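Local coordinates for protein putative alcohol dehydrogenase (Sinorhizobium meliloti, PDB 4J6F) that probably catalyses nicotinamide-dependent interconversion of alcohols and carbonyl compounds, as a putative alcohol dehydrogenase of the medium-chain dehydrogenase/reductase family, at residues Ala222-Ala227 with Pro234-Gly239; Leu247-Gln252 with Arg349-Gly354; Glu196-Arg201 with Ala279-Gly284; Glu243-Asp248 with Asn372-Leu377; Ala202-Gly207 with Ile275-Asp280. One frame throughout, in Å; residues are numbered along the deposited sequence.

From the N terminus, helix 189-201 opens contact 3 and the loop behind it opens contact 5. Both loops close on strand 277-280, where the two contacts share Ala279 and Asp280. Contact 1 lies within both loops and closes within a few residues, pairing helix 218-229 with strand 233-238. These three contacts lie within the parallel-sheet domain. Contacts 4 and 2 start from the same stretch, helix 243-248 and its end. Contact 2 closes first, at 349-354, and contact 4 closes at 372-377. Contacts 2 and 4 cross contacts 3 and 5 along the chain. They tie the parallel-sheet domain to the mixed sheet.

Contact 1 of 5, residues Ala222-Ala227 with Pro234-Gly239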
# COMPACT_ATOMS: atom_id res chain seq x y z
N ALA A 222 -7.85 6.09 19.66
CA ALA A 222 -6.45 6.06 20.03
C ALA A 222 -5.69 6.85 19.00
O ALA A 222 -4.85 7.69 19.34
CB ALA A 222 -5.94 4.63 20.09
N ILE A 223 -5.99 6.61 17.74
CA ILE A 223 -5.29 7.28 16.68
C ILE A 223 -5.45 8.79 16.78
O ILE A 223 -4.49 9.52 16.55
CB ILE A 223 -5.70 6.76 15.31
CG1 ILE A 223 -4.87 5.52 15.01
CG2 ILE A 223 -5.42 7.79 14.23
CD1 ILE A 223 -5.48 4.66 13.96
N ILE A 224 -6.64 9.25 17.16
CA ILE A 224 -6.87 10.67 17.38
C ILE A 224 -5.91 11.23 18.44
O ILE A 224 -5.27 12.27 18.24
CB ILE A 224 -8.34 10.96 17.73
CG1 ILE A 224 -9.21 10.59 16.52
CG2 ILE A 224 -8.55 12.43 18.13
CD1 ILE A 224 -10.70 10.65 16.79
N GLN A 225 -5.79 10.53 19.56
CA GLN A 225 -4.85 10.93 20.61
C GLN A 225 -3.41 10.80 20.13
O GLN A 225 -2.62 11.75 20.26
CB GLN A 225 -5.07 10.13 21.90
CG GLN A 225 -6.37 10.41 22.62
CD GLN A 225 -6.27 10.06 24.09
OE1 GLN A 225 -5.79 10.88 24.90
NE2 GLN A 225 -6.70 8.85 24.45
N LEU A 226 -3.06 9.65 19.56
CA LEU A 226 -1.69 9.45 19.12
C LEU A 226 -1.29 10.46 18.04
O LEU A 226 -0.16 10.93 18.02
CB LEU A 226 -1.45 8.02 18.68
CG LEU A 226 -1.68 6.94 19.74
CD1 LEU A 226 -1.74 5.60 19.05
CD2 LEU A 226 -0.59 6.92 20.80
N ALA A 227 -2.21 10.81 17.16
CA ALA A 227 -1.95 11.87 16.19
C ALA A 227 -1.53 13.17 16.88
O ALA A 227 -0.54 13.82 16.49
CB ALA A 227 -3.18 12.12 15.33
N PRO A 234 -5.64 15.48 13.50
CA PRO A 234 -6.68 14.50 13.21
C PRO A 234 -8.03 15.13 12.92
O PRO A 234 -8.41 16.13 13.55
CB PRO A 234 -6.77 13.68 14.50
CG PRO A 234 -6.34 14.63 15.57
CD PRO A 234 -5.51 15.72 14.95
N ILE A 235 -8.75 14.54 11.96
CA ILE A 235 -10.13 14.91 11.67
C ILE A 235 -10.96 13.64 11.77
O ILE A 235 -10.76 12.69 11.01
CB ILE A 235 -10.29 15.52 10.26
CG1 ILE A 235 -9.61 16.88 10.20
CG2 ILE A 235 -11.76 15.68 9.90
CD1 ILE A 235 -9.51 17.42 8.80
N ALA A 236 -11.89 13.63 12.71
CA ALA A 236 -12.66 12.43 13.01
C ALA A 236 -13.83 12.30 12.07
O ALA A 236 -14.47 13.29 11.73
CB ALA A 236 -13.13 12.47 14.45
N VAL A 237 -14.11 11.07 11.62
CA VAL A 237 -15.39 10.78 10.97
C VAL A 237 -16.13 9.99 12.00
O VAL A 237 -15.71 8.88 12.33
CB VAL A 237 -15.28 9.93 9.70
CG1 VAL A 237 -16.67 9.65 9.16
CG2 VAL A 237 -14.43 10.62 8.64
N ALA A 238 -17.21 10.56 12.52
CA ALA A 238 -17.91 9.95 13.67
C ALA A 238 -19.39 9.77 13.43
O ALA A 238 -20.01 10.55 12.70
CB ALA A 238 -17.69 10.77 14.94
N GLY A 239 -19.95 8.75 14.09
CA GLY A 239 -21.40 8.57 14.14
C GLY A 239 -22.17 9.76 14.69
O GLY A 239 -21.60 10.60 15.41
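The puckered ring of Pro234 turns its CB and CG edge to Ala227 and Ile224 of helix 218-229. The helix and strand 233-238 are the second and third elements of a beta-alpha-beta unit in a Rossmann-type domain. The axes of the two segments run nearly antiparallel, at 168°, and come within 8.6 Å. Ala227 CB lies 4.0 Å from Pro234 CB. One turn back along the helix, the side chain of Ile224 crosses the proline at about a right angle. Its CG2 branch sits 4.0 Å from Pro234 CG, which also rests against the Ile224 backbone carbonyl. The other branch reaches Ala236, two residues on along the strand. CG1 of Ile224 stands beside the backbone N (chi1 -64°), and its extended arm carries CD1 on to the alanine. The side chains that meet are all apolar, and all four residues are buried. Met246 of helix 243-248 packs on both Ile224 and Ala236, while Val210 of strand 209-212 touches Ala227. The far end of the contact is a methyl-to-methyl approach, with Ile224 CD1 3.8 Å from Ala236 CB.

Contact 2 of 5, residues Leu247-Gln252 with Arg349-Gly354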
# COMPACT_ATOMS: atom_id res chain seq x y z
N LEU A 247 -14.30 15.87 19.61
CA LEU A 247 -13.66 17.14 19.97
C LEU A 247 -12.96 17.05 21.34
O LEU A 247 -11.85 17.57 21.53
CB LEU A 247 -14.67 18.29 19.93
CG LEU A 247 -15.21 18.71 18.55
CD1 LEU A 247 -16.27 19.79 18.67
CD2 LEU A 247 -14.10 19.15 17.59
N ASP A 248 -13.60 16.36 22.27
CA ASP A 248 -13.06 16.25 23.62
C ASP A 248 -11.74 15.50 23.70
O ASP A 248 -10.93 15.77 24.57
CB ASP A 248 -14.08 15.60 24.55
CG ASP A 248 -14.05 16.17 25.95
OD1 ASP A 248 -13.04 16.80 26.32
OD2 ASP A 248 -15.05 16.00 26.68
N ILE A 249 -11.52 14.56 22.79
CA ILE A 249 -10.28 13.80 22.83
C ILE A 249 -9.21 14.34 21.89
O ILE A 249 -8.14 13.74 21.77
CB ILE A 249 -10.51 12.29 22.62
CG1 ILE A 249 -11.04 12.00 21.22
CG2 ILE A 249 -11.46 11.75 23.68
CD1 ILE A 249 -11.04 10.53 20.85
N GLY A 250 -9.48 15.47 21.22
CA GLY A 250 -8.46 16.22 20.48
C GLY A 250 -8.62 16.34 18.97
O GLY A 250 -7.72 16.82 18.29
N ALA A 251 -9.76 15.90 18.42
CA ALA A 251 -10.01 16.02 16.98
C ALA A 251 -10.06 17.49 16.60
O ALA A 251 -10.59 18.31 17.35
CB ALA A 251 -11.30 15.33 16.57
N GLN A 252 -9.51 17.82 15.44
CA GLN A 252 -9.53 19.19 14.95
C GLN A 252 -10.93 19.57 14.51
O GLN A 252 -11.45 20.60 14.88
CB GLN A 252 -8.53 19.35 13.80
CG GLN A 252 -8.48 20.74 13.17
CD GLN A 252 -8.17 21.84 14.17
OE1 GLN A 252 -7.51 21.63 15.20
NE2 GLN A 252 -8.64 23.04 13.87
N ARG A 349 -4.49 10.12 27.21
CA ARG A 349 -5.25 9.89 28.44
C ARG A 349 -6.24 8.70 28.35
O ARG A 349 -6.72 8.37 27.25
CB ARG A 349 -5.93 11.18 28.93
CG ARG A 349 -6.97 11.77 27.98
CD ARG A 349 -7.62 13.01 28.57
NE ARG A 349 -8.67 13.57 27.72
CZ ARG A 349 -9.97 13.25 27.82
NH1 ARG A 349 -10.37 12.37 28.73
NH2 ARG A 349 -10.87 13.81 27.01
N PRO A 350 -6.55 8.06 29.48
CA PRO A 350 -7.43 6.88 29.40
C PRO A 350 -8.87 7.27 29.09
O PRO A 350 -9.35 8.29 29.58
CB PRO A 350 -7.33 6.28 30.80
CG PRO A 350 -7.10 7.47 31.68
CD PRO A 350 -6.23 8.41 30.88
N LEU A 351 -9.54 6.47 28.28
CA LEU A 351 -10.93 6.72 27.95
C LEU A 351 -11.80 5.58 28.47
O LEU A 351 -11.99 4.56 27.80
CB LEU A 351 -11.08 6.88 26.44
CG LEU A 351 -10.14 7.92 25.83
CD1 LEU A 351 -10.14 7.85 24.32
CD2 LEU A 351 -10.54 9.31 26.33
N VAL A 352 -12.33 5.73 29.68
CA VAL A 352 -13.13 4.64 30.22
C VAL A 352 -14.59 4.81 29.84
O VAL A 352 -15.27 5.71 30.33
CB VAL A 352 -12.95 4.48 31.74
CG1 VAL A 352 -13.82 3.35 32.25
CG2 VAL A 352 -11.49 4.18 32.05
N GLY A 353 -15.07 3.92 28.96
CA GLY A 353 -16.44 3.99 28.47
C GLY A 353 -17.41 3.26 29.37
O GLY A 353 -18.61 3.52 29.31
N GLY A 354 -16.91 2.33 30.19
CA GLY A 354 -17.75 1.60 31.13
C GLY A 354 -17.02 0.43 31.75
O GLY A 354 -16.02 -0.04 31.22
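Arg349 NH2 donates to the backbone carbonyl of Asp248 across a distance of 3.1 Å from NH2 to Asp248 O. The N-H points fairly well at the oxygen, at 153°. Asp248 O lies in the guanidinium plane, at its edge. NH2 in turn sits well above the carbonyl plane of Asp248, 62° out of it. The arginine chain is extended from CG to NE, which lets it span the gap to the end of helix 243-248. Asp248 OD1 adds a long salt bridge to Arg349 NH2, at 3.8 Å. The carboxylate and guanidinium planes are 63° apart, so the two groups do not pair side by side. Beside this polar pair, Ile249 CG2 meets Leu351 CD2 at 3.7 Å, and the two side chains cross at about a right angle. Both also pack on Ser221 of helix 218-229. The helix ends in a Schellman motif, with Gly250 taking the positive phi. The contact joins this helix end, in the parallel-sheet domain, to the start of strand 352-357 and the residues before it. The arginine would tend to offset the partial negative charge of the last helix carbonyls as well as the Asp248 carboxylate.

Contact 3 of 5, residues Glu196-Arg201 with Ala279-Gly284; sequences ERMLER and ADLVGG
Met198, modelled as selenomethionine, reaches from helix 189-201 and sets its terminal methyl against Ala279 of strand 277-280. The side chain leaves the helix with CG beside the backbone N and runs straight on to SE. It then bends at chi3 (69°), which turns CE to the strand. Met198 CE lies 3.9 Å from Ala279 CB, and the alanine methyl points back to the helix. The selenium makes a looser contact with the end of Leu281, in the loop after the strand: Met198 SE is 4.4 Å from Leu281 CD2. Asp280, between these two partners, points away from the helix. There it organises the turn that follows. Asp280 OD1 accepts from Val282 N at 3.0 Å, an Asx turn, and from Gly283 N at 2.9 Å, an Asx motif. Both N-H groups come from the same face of the carboxylate. Thr213 OG1 also bonds to Asp280 OD1, and Tyr300 OH holds Asp280 OD2, so the buried carboxylate is tied at both oxygens. The whole lies where a helix covers the parallel sheet of the Rossmann-type domain. Strand 277-280 runs between strands 209-212 and 299-302, and Ile223 of helix 218-229 packs beside Met198 on the same covering layer.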
# COMPACT_ATOMS: atom_id res chain seq x y z
N GLU A 196 -0.49 3.13 17.17
CA GLU A 196 0.89 3.59 16.93
C GLU A 196 1.52 3.03 15.67
O GLU A 196 2.10 3.79 14.89
CB GLU A 196 1.82 3.28 18.11
CG GLU A 196 2.22 4.49 18.93
CD GLU A 196 2.84 5.61 18.11
OE1 GLU A 196 3.96 5.44 17.58
OE2 GLU A 196 2.21 6.68 18.02
N ARG A 197 1.42 1.70 15.48
CA ARG A 197 2.06 1.01 14.35
C ARG A 197 1.53 1.60 13.07
O ARG A 197 2.28 1.92 12.16
CB ARG A 197 1.76 -0.48 14.37
CG ARG A 197 2.92 -1.42 14.03
CD ARG A 197 3.89 -0.90 12.98
NE ARG A 197 5.28 -1.22 13.31
CZ ARG A 197 6.05 -2.08 12.63
NH1 ARG A 197 5.57 -2.71 11.57
NH2 ARG A 197 7.29 -2.30 13.02
N MSE A 198 0.21 1.77 13.03
CA MSE A 198 -0.48 2.31 11.85
C MSE A 198 0.12 3.64 11.53
O MSE A 198 0.49 3.89 10.38
CB MSE A 198 -1.98 2.45 12.11
CG MSE A 198 -2.72 1.12 11.96
SE MSE A 198 -4.63 1.38 12.41
CE MSE A 198 -5.21 2.49 10.90
N LEU A 199 0.27 4.50 12.54
CA LEU A 199 0.81 5.84 12.34
C LEU A 199 2.29 5.83 11.94
O LEU A 199 2.77 6.74 11.27
CB LEU A 199 0.59 6.73 13.57
CG LEU A 199 -0.89 7.04 13.86
CD1 LEU A 199 -1.03 7.97 15.04
CD2 LEU A 199 -1.60 7.61 12.64
N GLU A 200 2.99 4.78 12.36
CA GLU A 200 4.40 4.60 12.04
C GLU A 200 4.57 4.07 10.60
O GLU A 200 5.48 4.49 9.87
CB GLU A 200 5.03 3.66 13.08
CG GLU A 200 6.55 3.68 13.13
CD GLU A 200 7.13 4.85 13.92
OE1 GLU A 200 8.31 4.73 14.32
OE2 GLU A 200 6.44 5.88 14.12
N ARG A 201 3.66 3.18 10.19
CA ARG A 201 3.71 2.58 8.86
C ARG A 201 3.36 3.59 7.79
O ARG A 201 3.90 3.56 6.69
CB ARG A 201 2.76 1.39 8.78
CG ARG A 201 3.25 0.14 9.49
CD ARG A 201 4.35 -0.56 8.72
NE ARG A 201 3.91 -0.82 7.36
CZ ARG A 201 3.00 -1.74 7.05
NH1 ARG A 201 2.46 -2.50 8.00
NH2 ARG A 201 2.63 -1.90 5.78
N ALA A 279 -6.60 6.92 8.06
CA ALA A 279 -6.60 5.79 8.98
C ALA A 279 -8.02 5.23 8.95
O ALA A 279 -8.98 5.87 9.41
CB ALA A 279 -6.22 6.24 10.38
N ASP A 280 -8.17 4.05 8.36
CA ASP A 280 -9.47 3.45 8.14
C ASP A 280 -9.72 2.29 9.09
O ASP A 280 -8.92 1.36 9.16
CB ASP A 280 -9.56 2.95 6.70
CG ASP A 280 -10.93 2.44 6.34
OD1 ASP A 280 -11.93 2.75 7.03
OD2 ASP A 280 -11.01 1.73 5.32
N LEU A 281 -10.83 2.34 9.82
CA LEU A 281 -11.18 1.23 10.69
C LEU A 281 -12.53 0.65 10.36
O LEU A 281 -13.02 -0.26 11.04
CB LEU A 281 -11.10 1.66 12.14
CG LEU A 281 -9.60 1.88 12.34
CD1 LEU A 281 -9.31 3.15 13.14
CD2 LEU A 281 -8.94 0.63 12.90
N VAL A 282 -13.15 1.22 9.33
CA VAL A 282 -14.46 0.79 8.85
C VAL A 282 -14.42 -0.02 7.56
O VAL A 282 -15.01 -1.08 7.49
CB VAL A 282 -15.36 2.02 8.64
CG1 VAL A 282 -16.75 1.60 8.22
CG2 VAL A 282 -15.41 2.85 9.90
N GLY A 283 -13.70 0.46 6.56
CA GLY A 283 -13.68 -0.17 5.25
C GLY A 283 -15.05 -0.24 4.62
O GLY A 283 -15.83 0.72 4.70
N GLY A 284 -15.35 -1.38 4.00
CA GLY A 284 -16.65 -1.60 3.36
C GLY A 284 -17.05 -0.59 2.30
O GLY A 284 -16.27 -0.28 1.41

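Contact 4 of 5, residues Glu243-Asp248 with Asn372-Leu377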
# COMPACT_ATOMS: atom_id res chain seq x y z
N GLU A 243 -19.96 13.60 17.99
CA GLU A 243 -19.10 14.72 17.55
C GLU A 243 -18.40 15.40 18.72
O GLU A 243 -17.17 15.56 18.71
CB GLU A 243 -19.90 15.78 16.77
CG GLU A 243 -20.60 15.30 15.51
CD GLU A 243 -21.92 14.58 15.76
OE1 GLU A 243 -22.39 14.52 16.93
OE2 GLU A 243 -22.50 14.06 14.78
N ALA A 244 -19.17 15.79 19.73
CA ALA A 244 -18.62 16.52 20.86
C ALA A 244 -17.61 15.67 21.61
O ALA A 244 -16.62 16.19 22.12
CB ALA A 244 -19.71 17.02 21.78
N ALA A 245 -17.84 14.36 21.66
CA ALA A 245 -16.88 13.45 22.28
C ALA A 245 -15.55 13.41 21.53
O ALA A 245 -14.49 13.29 22.15
CB ALA A 245 -17.46 12.05 22.38
N MSE A 246 -15.61 13.53 20.20
CA MSE A 246 -14.39 13.47 19.40
C MSE A 246 -13.61 14.73 19.60
O MSE A 246 -12.39 14.68 19.76
CB MSE A 246 -14.69 13.23 17.92
CG MSE A 246 -15.37 11.89 17.65
SE MSE A 246 -14.27 10.35 18.21
CE MSE A 246 -14.81 10.14 20.10
N LEU A 247 -14.30 15.87 19.61
CA LEU A 247 -13.66 17.14 19.97
C LEU A 247 -12.96 17.05 21.34
O LEU A 247 -11.85 17.57 21.53
CB LEU A 247 -14.67 18.29 19.93
CG LEU A 247 -15.21 18.71 18.55
CD1 LEU A 247 -16.27 19.79 18.67
CD2 LEU A 247 -14.10 19.15 17.59
N ASP A 248 -13.60 16.36 22.27
CA ASP A 248 -13.06 16.25 23.62
C ASP A 248 -11.74 15.50 23.70
O ASP A 248 -10.93 15.77 24.57
CB ASP A 248 -14.08 15.60 24.55
CG ASP A 248 -14.05 16.17 25.95
OD1 ASP A 248 -13.04 16.80 26.32
OD2 ASP A 248 -15.05 16.00 26.68
N ASN A 372 -22.46 1.80 21.41
CA ASN A 372 -23.11 3.03 21.88
C ASN A 372 -22.40 3.57 23.10
O ASN A 372 -23.00 3.70 24.17
CB ASN A 372 -24.58 2.81 22.16
CG ASN A 372 -25.32 2.32 20.94
OD1 ASN A 372 -25.16 2.87 19.85
ND2 ASN A 372 -26.11 1.28 21.11
N PHE A 373 -21.11 3.85 22.91
CA PHE A 373 -20.22 4.35 23.96
C PHE A 373 -18.95 4.88 23.29
O PHE A 373 -18.71 4.63 22.10
CB PHE A 373 -19.87 3.25 24.96
CG PHE A 373 -19.07 2.13 24.37
CD1 PHE A 373 -17.69 2.23 24.28
CD2 PHE A 373 -19.69 0.99 23.90
CE1 PHE A 373 -16.94 1.21 23.72
CE2 PHE A 373 -18.94 -0.04 23.35
CZ PHE A 373 -17.56 0.07 23.25
N VAL A 374 -18.13 5.60 24.06
CA VAL A 374 -16.86 6.11 23.57
C VAL A 374 -15.67 5.58 24.37
O VAL A 374 -15.78 5.34 25.57
CB VAL A 374 -16.80 7.64 23.57
CG1 VAL A 374 -15.43 8.11 23.10
CG2 VAL A 374 -17.89 8.20 22.67
N GLY A 375 -14.55 5.40 23.69
CA GLY A 375 -13.36 4.83 24.32
C GLY A 375 -13.49 3.33 24.51
O GLY A 375 -13.84 2.61 23.56
N LYS A 376 -13.19 2.85 25.70
CA LYS A 376 -13.07 1.42 25.92
C LYS A 376 -13.84 0.88 27.12
O LYS A 376 -14.01 1.55 28.12
CB LYS A 376 -11.60 1.03 26.03
CG LYS A 376 -10.70 1.87 25.13
CD LYS A 376 -9.57 1.09 24.50
CE LYS A 376 -9.97 -0.31 24.11
NZ LYS A 376 -9.37 -1.31 25.02
N LEU A 377 -14.30 -0.36 26.99
CA LEU A 377 -14.96 -1.07 28.07
C LEU A 377 -13.94 -1.95 28.79
O LEU A 377 -13.05 -2.55 28.15
CB LEU A 377 -16.16 -1.88 27.56
CG LEU A 377 -17.25 -1.11 26.79
CD1 LEU A 377 -18.44 -2.01 26.49
CD2 LEU A 377 -17.75 0.15 27.51
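Helix 243-248 belongs to a strand-helix-strand unit of the Rossmann-type domain, between strands 233-238 and 253-256. Here it meets the loop that leads into strand 376-380, a member of the mixed sheet. Val374 is the one residue of that loop to touch the helix, and it uses both of its methyl branches. Its side chain sets out toward the helix, and the methyl of Ala245 points back at the loop. CG2 of Val374 stands beside the backbone N and meets Ala245 CB at 3.9 Å. CG1 of Val374 lies anti to the backbone N (chi1 178°) and takes Met246 CE at 3.7 Å. The valine thus straddles two successive helix residues. Met246 is a selenomethionine whose chain bends at both chi2 and chi3. The folded shape brings its methyl round to the valine, and the two side chains run past each other in opposite directions. The rest of Met246 points into its own domain, packing on Ala236, Ala238 and Val254. Met246 therefore touches both its own sheet and the Val374 loop. Beyond the positive-phi Gly375, Lys376 pairs by its backbone with Leu351 and Gly353, and its NZ forms a salt bridge with Asp113. The contact itself is small and apolar. A seam of this kind, between a nucleotide-binding-type parallel sheet and a second domain, fits the two-domain architecture of medium-chain dehydrogenases.

Contact 5 of 5, residues Ala202-Gly207 with Ile275-Asp280; sequences ARLAAG and IDVVAD
This is a buried apolar contact near the start of strand 277-280, where the loop between helix 189-201 and strand 209-212 folds over it. Val277 is its centre and offers one methyl to each of two loop residues. Its CG1 branch lies 4.1 Å from Ala202 CB. The CG2 branch of Val277 meets Leu204 CD1 at 4.0 Å. The side chain of Leu204 approaches that of Val277 at a slant. Between the two contacting loop residues, Arg203 takes a positive phi and closes helix 189-201 with a Schellman motif. The N-H of Leu204 probably bonds back to the carbonyl of Leu199 within it. Ala202 points its methyl at the strand, while Leu204 starts off to the side and brings CD1 round to it, CG being anti to the backbone N (chi1 173°). Arg203 goes outward to a salt bridge with Glu324. In the Rossmann-type domain, strands 209-212 and 277-280 are parallel neighbours, so the loop packs on an inner strand of the sheet that its own chain is about to enter. Val210 of strand 209-212 touches both Leu204 and Val277. Just before the valine, Asp276 OD2 accepts from Thr209 N, and Asp276 OD1 pairs with Arg295.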
# COMPACT_ATOMS: atom_id res chain seq x y z
N ALA A 202 2.45 4.50 8.12
CA ALA A 202 2.08 5.58 7.23
C ALA A 202 3.04 6.77 7.32
O ALA A 202 2.88 7.74 6.58
CB ALA A 202 0.65 6.02 7.53
N ARG A 203 4.01 6.70 8.23
CA ARG A 203 4.99 7.78 8.43
C ARG A 203 4.36 9.16 8.68
O ARG A 203 4.84 10.16 8.13
CB ARG A 203 5.93 7.87 7.24
CG ARG A 203 6.87 6.69 7.09
CD ARG A 203 7.56 6.68 5.74
NE ARG A 203 6.65 6.29 4.66
CZ ARG A 203 6.13 7.11 3.76
NH1 ARG A 203 5.32 6.64 2.83
NH2 ARG A 203 6.40 8.41 3.77
N LEU A 204 3.31 9.21 9.48
CA LEU A 204 2.60 10.46 9.74
C LEU A 204 3.47 11.45 10.52
O LEU A 204 3.94 11.13 11.61
CB LEU A 204 1.29 10.20 10.47
CG LEU A 204 0.49 11.40 10.96
CD1 LEU A 204 0.00 12.27 9.80
CD2 LEU A 204 -0.68 10.97 11.84
N ALA A 205 3.66 12.64 9.97
CA ALA A 205 4.57 13.66 10.52
C ALA A 205 3.82 14.81 11.18
O ALA A 205 2.64 15.03 10.88
CB ALA A 205 5.45 14.21 9.41
N ALA A 206 4.51 15.55 12.05
CA ALA A 206 4.00 16.79 12.63
C ALA A 206 3.47 17.71 11.54
O ALA A 206 4.09 17.85 10.48
CB ALA A 206 5.10 17.49 13.41
N GLY A 207 2.31 18.32 11.79
CA GLY A 207 1.68 19.23 10.82
C GLY A 207 0.83 18.58 9.72
O GLY A 207 0.07 19.27 9.04
N ILE A 275 -5.74 16.04 2.63
CA ILE A 275 -5.62 14.92 3.55
C ILE A 275 -4.38 14.12 3.20
O ILE A 275 -4.27 13.60 2.09
CB ILE A 275 -6.87 14.01 3.48
CG1 ILE A 275 -8.14 14.81 3.81
CG2 ILE A 275 -6.71 12.82 4.41
CD1 ILE A 275 -8.13 15.50 5.16
N ASP A 276 -3.46 14.03 4.15
CA ASP A 276 -2.18 13.36 3.93
C ASP A 276 -2.32 11.86 4.15
O ASP A 276 -1.73 11.05 3.44
CB ASP A 276 -1.13 13.93 4.88
CG ASP A 276 -0.87 15.42 4.63
OD1 ASP A 276 -0.42 15.75 3.50
OD2 ASP A 276 -1.13 16.24 5.53
N VAL A 277 -3.11 11.50 5.17
CA VAL A 277 -3.22 10.13 5.60
C VAL A 277 -4.67 9.82 5.93
O VAL A 277 -5.37 10.64 6.53
CB VAL A 277 -2.37 9.84 6.86
CG1 VAL A 277 -2.65 8.44 7.38
CG2 VAL A 277 -0.88 10.03 6.56
N VAL A 278 -5.10 8.63 5.53
CA VAL A 278 -6.37 8.10 5.97
C VAL A 278 -6.06 6.90 6.84
O VAL A 278 -5.31 6.01 6.44
CB VAL A 278 -7.25 7.71 4.78
CG1 VAL A 278 -8.38 6.77 5.20
CG2 VAL A 278 -7.82 8.94 4.11
N ALA A 279 -6.60 6.92 8.06
CA ALA A 279 -6.60 5.79 8.98
C ALA A 279 -8.02 5.23 8.95
O ALA A 279 -8.98 5.87 9.41
CB ALA A 279 -6.22 6.24 10.38
N ASP A 280 -8.17 4.05 8.36
CA ASP A 280 -9.47 3.45 8.14
C ASP A 280 -9.72 2.29 9.09
O ASP A 280 -8.92 1.36 9.16
CB ASP A 280 -9.56 2.95 6.70
CG ASP A 280 -10.93 2.44 6.34
OD1 ASP A 280 -11.93 2.75 7.03
OD2 ASP A 280 -11.01 1.73 5.32